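Local coordinates for protein nonribosomal peptide synthase (PDB 5JJP) that probably activates an aliphatic beta-amino acid by ATP-dependent adenylation, at residues Arg352-Tyr357 with Arg432-Gly437; Ala372-Pro377 with Ala425-Asp430. One frame throughout, in Å; residues are numbered along the deposited sequence.

Interaction 1: Arg352-Tyr357 with Arg432-Gly437; sequences RLTIGY and RLYFCG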
loop_
_atom_site.group_PDB
_atom_site.type_symbol
_atom_site.label_atom_id
_atom_site.label_comp_id
_atom_site.label_asym_id
_atom_site.label_seq_id
_atom_site.Cartn_x
_atom_site.Cartn_y
_atom_site.Cartn_z
ATOM N N ARG A 352 -16.411 -8.753 -19.259
ATOM C CA ARG A 352 -16.137 -8.097 -17.978
ATOM C C ARG A 352 -15.422 -9.066 -17.052
ATOM O O ARG A 352 -15.940 -10.143 -16.766
ATOM C CB ARG A 352 -17.438 -7.630 -17.306
ATOM C CG ARG A 352 -17.199 -6.798 -16.056
ATOM C CD ARG A 352 -18.479 -6.235 -15.466
ATOM N NE ARG A 352 -18.912 -4.988 -16.099
ATOM C CZ ARG A 352 -19.831 -4.880 -17.052
ATOM N NH1 ARG A 352 -20.456 -5.953 -17.538
ATOM N NH2 ARG A 352 -20.132 -3.676 -17.516
ATOM N N LEU A 353 -14.251 -8.672 -16.562
ATOM C CA LEU A 353 -13.494 -9.470 -15.594
ATOM C C LEU A 353 -14.187 -9.427 -14.229
ATOM O O LEU A 353 -14.574 -8.361 -13.763
ATOM C CB LEU A 353 -12.101 -8.887 -15.468
ATOM C CG LEU A 353 -10.894 -9.805 -15.567
ATOM C CD1 LEU A 353 -10.901 -10.624 -16.837
ATOM C CD2 LEU A 353 -9.673 -8.907 -15.533
ATOM N N THR A 354 -14.380 -10.571 -13.600
ATOM C CA THR A 354 -14.940 -10.588 -12.262
ATOM C C THR A 354 -13.991 -9.968 -11.224
ATOM O O THR A 354 -12.747 -9.997 -11.388
ATOM C CB THR A 354 -15.335 -12.017 -11.817
ATOM O OG1 THR A 354 -16.063 -11.944 -10.595
ATOM C CG2 THR A 354 -14.114 -12.954 -11.638
ATOM N N ILE A 355 -14.560 -9.448 -10.137
ATOM C CA ILE A 355 -13.752 -9.063 -8.981
ATOM C C ILE A 355 -13.867 -10.103 -7.872
ATOM O O ILE A 355 -13.320 -9.935 -6.787
ATOM C CB ILE A 355 -14.093 -7.629 -8.478
ATOM C CG1 ILE A 355 -15.563 -7.505 -8.090
ATOM C CG2 ILE A 355 -13.772 -6.601 -9.555
ATOM C CD1 ILE A 355 -15.939 -6.186 -7.435
ATOM N N GLY A 356 -14.589 -11.180 -8.134
ATOM C CA GLY A 356 -14.483 -12.373 -7.324
ATOM C C GLY A 356 -15.093 -12.242 -5.965
ATOM O O GLY A 356 -16.148 -11.640 -5.824
ATOM N N TYR A 357 -14.451 -12.867 -4.978
ATOM C CA TYR A 357 -14.850 -12.783 -3.572
ATOM C C TYR A 357 -13.841 -11.968 -2.818
ATOM O O TYR A 357 -12.683 -11.937 -3.200
ATOM C CB TYR A 357 -14.865 -14.165 -2.911
ATOM C CG TYR A 357 -15.713 -15.226 -3.607
ATOM C CD1 TYR A 357 -17.095 -15.214 -3.491
ATOM C CD2 TYR A 357 -15.114 -16.259 -4.325
ATOM C CE1 TYR A 357 -17.874 -16.166 -4.101
ATOM C CE2 TYR A 357 -15.875 -17.246 -4.923
ATOM C CZ TYR A 357 -17.260 -17.186 -4.823
ATOM O OH TYR A 357 -18.043 -18.149 -5.417
ATOM N N ARG A 432 -19.907 -14.409 -7.026
ATOM C CA ARG A 432 -18.849 -13.484 -7.392
ATOM C C ARG A 432 -19.448 -12.157 -7.839
ATOM O O ARG A 432 -20.523 -12.120 -8.443
ATOM C CB ARG A 432 -17.973 -14.082 -8.506
ATOM C CG ARG A 432 -17.275 -15.371 -8.090
ATOM C CD ARG A 432 -16.260 -15.825 -9.130
ATOM N NE ARG A 432 -15.296 -16.772 -8.557
ATOM C CZ ARG A 432 -15.502 -18.087 -8.407
ATOM N NH1 ARG A 432 -16.660 -18.658 -8.782
ATOM N NH2 ARG A 432 -14.546 -18.837 -7.867
ATOM N N LEU A 433 -18.729 -11.072 -7.592
ATOM C CA LEU A 433 -19.189 -9.776 -8.021
ATOM C C LEU A 433 -18.562 -9.330 -9.320
ATOM O O LEU A 433 -17.510 -9.828 -9.738
ATOM C CB LEU A 433 -18.914 -8.722 -6.932
ATOM C CG LEU A 433 -19.444 -9.028 -5.544
ATOM C CD1 LEU A 433 -19.246 -7.845 -4.618
ATOM C CD2 LEU A 433 -20.913 -9.407 -5.616
ATOM N N TYR A 434 -19.214 -8.347 -9.927
ATOM C CA TYR A 434 -18.755 -7.715 -11.195
ATOM C C TYR A 434 -18.931 -6.210 -11.055
ATOM O O TYR A 434 -20.036 -5.708 -10.859
ATOM C CB TYR A 434 -19.535 -8.273 -12.422
ATOM C CG TYR A 434 -19.315 -9.776 -12.618
ATOM C CD1 TYR A 434 -18.461 -10.272 -13.596
ATOM C CD2 TYR A 434 -19.931 -10.679 -11.786
ATOM C CE1 TYR A 434 -18.234 -11.642 -13.741
ATOM C CE2 TYR A 434 -19.708 -12.029 -11.907
ATOM C CZ TYR A 434 -18.878 -12.510 -12.890
ATOM O OH TYR A 434 -18.700 -13.862 -12.958
ATOM N N PHE A 435 -17.826 -5.497 -11.150
ATOM C CA PHE A 435 -17.815 -4.063 -10.964
ATOM C C PHE A 435 -18.541 -3.331 -12.089
ATOM O O PHE A 435 -18.273 -3.591 -13.236
ATOM C CB PHE A 435 -16.353 -3.608 -10.874
ATOM C CG PHE A 435 -16.182 -2.118 -10.734
ATOM C CD1 PHE A 435 -16.560 -1.467 -9.571
ATOM C CD2 PHE A 435 -15.651 -1.373 -11.769
ATOM C CE1 PHE A 435 -16.398 -0.105 -9.438
ATOM C CE2 PHE A 435 -15.493 -0.006 -11.648
ATOM C CZ PHE A 435 -15.862 0.628 -10.478
ATOM N N CYS A 436 -19.419 -2.391 -11.741
ATOM C CA CYS A 436 -20.217 -1.613 -12.720
ATOM C C CYS A 436 -20.070 -0.086 -12.632
ATOM O O CYS A 436 -20.848 0.631 -13.240
ATOM C CB CYS A 436 -21.702 -1.926 -12.538
ATOM S SG CYS A 436 -22.057 -3.617 -12.942
ATOM N N GLY A 437 -19.085 0.400 -11.889
ATOM C CA GLY A 437 -18.850 1.828 -11.771
ATOM C C GLY A 437 -19.200 2.387 -10.401
ATOM O O GLY A 437 -19.709 1.697 -9.538
#
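Thr354 and Ile355 share one acceptor, the carbonyl oxygen of Leu433. The hydroxyl of Thr354 donates from OG1 to Leu433 O at 2.7 Å, and the amide of Ile355 reaches that oxygen from the opposite face of its plane, N to O 3.0 Å. Having OG1 anti to the Thr354 backbone N (chi1 -171°) carries the hydroxyl forward, where it also accepts from Gly356 N at 3.0 Å, an ST turn. Leu433 N donates to Gly356 O. At the far end Arg352 NE makes a weak, bent bond to Phe435 O.

Two tyrosine rings add to these bonds. The Tyr434 ring presents one face to Thr354, whose CB lies 3.5 Å from CE1, while Tyr434 OH is hydrogen-bonded to Asp428 OD2. Arg432 lays CG over a face of the Tyr357 ring, a CH-pi contact of 4.0 Å to the centroid, and Tyr357 OH bonds to Asp430 O. Tyr357 CE2 lies over one face of the Arg432 guanidinium, offset toward the rim, the two planes 50° apart.

Among the apolar groups, Ile355 CG1 meets Leu433 CB at 3.7 Å, beside Ile383.

Ile355 and Gly356 both facing Leu433 fits a classic beta bulge, formed where a loop runs against strand 433-438.

Interaction 2: Ala372-Pro377 with Ala425-Asp430; sequences APVGEP and AYRDAD
Arg427 reaches across to the backbone of Val374, a case of a strand-end arginine fastening the loop between two strands of an antiparallel sheet, 363-367 and 381-386. Its NH2 donates to Val374 O with an N-H...O angle of 160°; the modelled separation of NH2 and O, 2.5 Å, is shorter than a normal N-H...O bond, so its exact length is doubtful. The oxygen sits at the edge of the guanidinium, 7° out of its plane, whereas the donor is tilted from the carbonyl plane. Beside this bond NH1 comes within 3.6 Å of Glu376 C, and Val374 CB approaches NH2.

The same arginine also meets Pro377 through its backbone: Pro377 CA lies 3.3 Å from Arg427 O, and Pro377 CB rests 3.8 Å from Asp428 C, at the turn that follows the strand.

What sets the guanidinium here is a chain that leaves with CG anti to the backbone N and bends at chi3 (-52°). Farther out, the Val374 backbone is bonded to Val366 of strand 363-367, and Arg427 NE has a long, weak ion pair with Asp365 of the same strand. Replacing Arg427 by an alanine would probably leave Val374 O without its guanidinium donor and vacate the space beside Val374 and Glu376. One water bridges the backbones, accepting from Arg427 N at 2.9 Å and donating to Glu376 O at 3.1 Å.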
loop_
_atom_site.group_PDB
_atom_site.type_symbol
_atom_site.label_atom_id
_atom_site.label_comp_id
_atom_site.label_asym_id
_atom_site.label_seq_id
_atom_site.Cartn_x
_atom_site.Cartn_y
_atom_site.Cartn_z
ATOM N N ALA A 372 -30.932 -3.204 2.062
ATOM C CA ALA A 372 -31.134 -4.664 2.100
ATOM C C ALA A 372 -30.283 -5.362 1.040
ATOM O O ALA A 372 -29.978 -4.764 0.010
ATOM C CB ALA A 372 -32.592 -5.018 1.898
ATOM N N PRO A 373 -29.867 -6.607 1.305
ATOM C CA PRO A 373 -28.997 -7.318 0.363
ATOM C C PRO A 373 -29.754 -7.678 -0.879
ATOM O O PRO A 373 -30.880 -8.123 -0.805
ATOM C CB PRO A 373 -28.568 -8.581 1.112
ATOM C CG PRO A 373 -29.533 -8.746 2.224
ATOM C CD PRO A 373 -30.142 -7.390 2.521
ATOM N N VAL A 374 -29.135 -7.459 -2.023
ATOM C CA VAL A 374 -29.762 -7.741 -3.279
ATOM C C VAL A 374 -30.117 -9.215 -3.345
ATOM O O VAL A 374 -29.301 -10.073 -3.056
ATOM C CB VAL A 374 -28.853 -7.328 -4.404
ATOM C CG1 VAL A 374 -29.345 -7.887 -5.732
ATOM C CG2 VAL A 374 -28.781 -5.798 -4.438
ATOM N N GLY A 375 -31.375 -9.500 -3.674
ATOM C CA GLY A 375 -31.894 -10.853 -3.564
ATOM C C GLY A 375 -31.454 -11.792 -4.667
ATOM O O GLY A 375 -31.385 -12.998 -4.439
ATOM N N GLU A 376 -31.171 -11.256 -5.859
ATOM C CA GLU A 376 -30.964 -12.094 -7.045
ATOM C C GLU A 376 -29.718 -11.743 -7.812
ATOM O O GLU A 376 -29.274 -10.602 -7.803
ATOM C CB GLU A 376 -32.144 -12.004 -8.021
ATOM C CG GLU A 376 -33.477 -12.539 -7.462
ATOM C CD GLU A 376 -33.600 -14.074 -7.356
ATOM O OE1 GLU A 376 -33.102 -14.803 -8.237
ATOM O OE2 GLU A 376 -34.224 -14.565 -6.385
ATOM N N PRO A 377 -29.149 -12.739 -8.491
ATOM C CA PRO A 377 -28.005 -12.506 -9.344
ATOM C C PRO A 377 -28.374 -11.615 -10.511
ATOM O O PRO A 377 -29.519 -11.554 -10.888
ATOM C CB PRO A 377 -27.607 -13.900 -9.810
ATOM C CG PRO A 377 -28.759 -14.776 -9.499
ATOM C CD PRO A 377 -29.505 -14.157 -8.380
ATOM N N ALA A 425 -22.190 -2.914 -8.346
ATOM C CA ALA A 425 -21.846 -4.210 -8.878
ATOM C C ALA A 425 -23.049 -5.144 -8.840
ATOM O O ALA A 425 -24.018 -4.890 -8.154
ATOM C CB ALA A 425 -20.672 -4.827 -8.086
ATOM N N TYR A 426 -22.958 -6.232 -9.579
ATOM C CA TYR A 426 -23.929 -7.309 -9.484
ATOM C C TYR A 426 -23.161 -8.580 -9.208
ATOM O O TYR A 426 -21.921 -8.640 -9.365
ATOM C CB TYR A 426 -24.778 -7.479 -10.778
ATOM C CG TYR A 426 -23.962 -7.852 -12.004
ATOM C CD1 TYR A 426 -23.508 -6.859 -12.894
ATOM C CD2 TYR A 426 -23.606 -9.171 -12.255
ATOM C CE1 TYR A 426 -22.719 -7.178 -14.008
ATOM C CE2 TYR A 426 -22.817 -9.498 -13.378
ATOM C CZ TYR A 426 -22.382 -8.486 -14.241
ATOM O OH TYR A 426 -21.606 -8.785 -15.337
ATOM N N ARG A 427 -23.929 -9.593 -8.822
ATOM C CA ARG A 427 -23.439 -10.886 -8.392
ATOM C C ARG A 427 -23.814 -11.920 -9.466
ATOM O O ARG A 427 -24.855 -11.796 -10.089
ATOM C CB ARG A 427 -24.128 -11.192 -7.059
ATOM C CG ARG A 427 -23.490 -12.290 -6.222
ATOM C CD ARG A 427 -24.499 -12.903 -5.248
ATOM N NE ARG A 427 -25.165 -11.882 -4.450
ATOM C CZ ARG A 427 -26.473 -11.647 -4.423
ATOM N NH1 ARG A 427 -27.334 -12.370 -5.143
ATOM N NH2 ARG A 427 -26.932 -10.669 -3.650
ATOM N N ASP A 428 -22.960 -12.914 -9.708
ATOM C CA ASP A 428 -23.358 -14.067 -10.535
ATOM C C ASP A 428 -23.999 -15.136 -9.660
ATOM O O ASP A 428 -24.147 -14.932 -8.449
ATOM C CB ASP A 428 -22.191 -14.620 -11.386
ATOM C CG ASP A 428 -21.060 -15.275 -10.563
ATOM O OD1 ASP A 428 -21.204 -15.593 -9.355
ATOM O OD2 ASP A 428 -19.987 -15.502 -11.160
ATOM N N ALA A 429 -24.368 -16.272 -10.243
ATOM C CA ALA A 429 -25.026 -17.344 -9.480
ATOM C C ALA A 429 -24.129 -17.914 -8.390
ATOM O O ALA A 429 -24.610 -18.382 -7.346
ATOM C CB ALA A 429 -25.489 -18.469 -10.409
ATOM N N ASP A 430 -22.828 -17.900 -8.654
ATOM C CA ASP A 430 -21.837 -18.440 -7.724
ATOM C C ASP A 430 -21.498 -17.457 -6.617
ATOM O O ASP A 430 -20.851 -17.817 -5.641
ATOM C CB ASP A 430 -20.577 -18.853 -8.489
ATOM C CG ASP A 430 -20.767 -20.147 -9.267
ATOM O OD1 ASP A 430 -21.625 -20.967 -8.871
ATOM O OD2 ASP A 430 -20.059 -20.348 -10.276
HETATM O O HOH W 1 -26.718 -9.029 -8.385
#

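How the interactions relate
From the N terminus, the chain first passes 352-357, in the loop after strand 338-341, then crosses strand 363-367 to reach 372-377. Strand 381-386 and helix 398-404 follow before strand 417-427 brings 425-430 back to the second loop, closing interaction 2. A short turn later strand 433-438 returns to 352-357 and closes interaction 1, so the smaller loop is nested inside the larger. Their centres lie 11 Å apart and they touch directly: Tyr434 N and Tyr426 O, 2.8 Å apart, probably form a hydrogen bond between neighbouring strands. Together the contacts fasten two loops to adjacent strands of one antiparallel sheet.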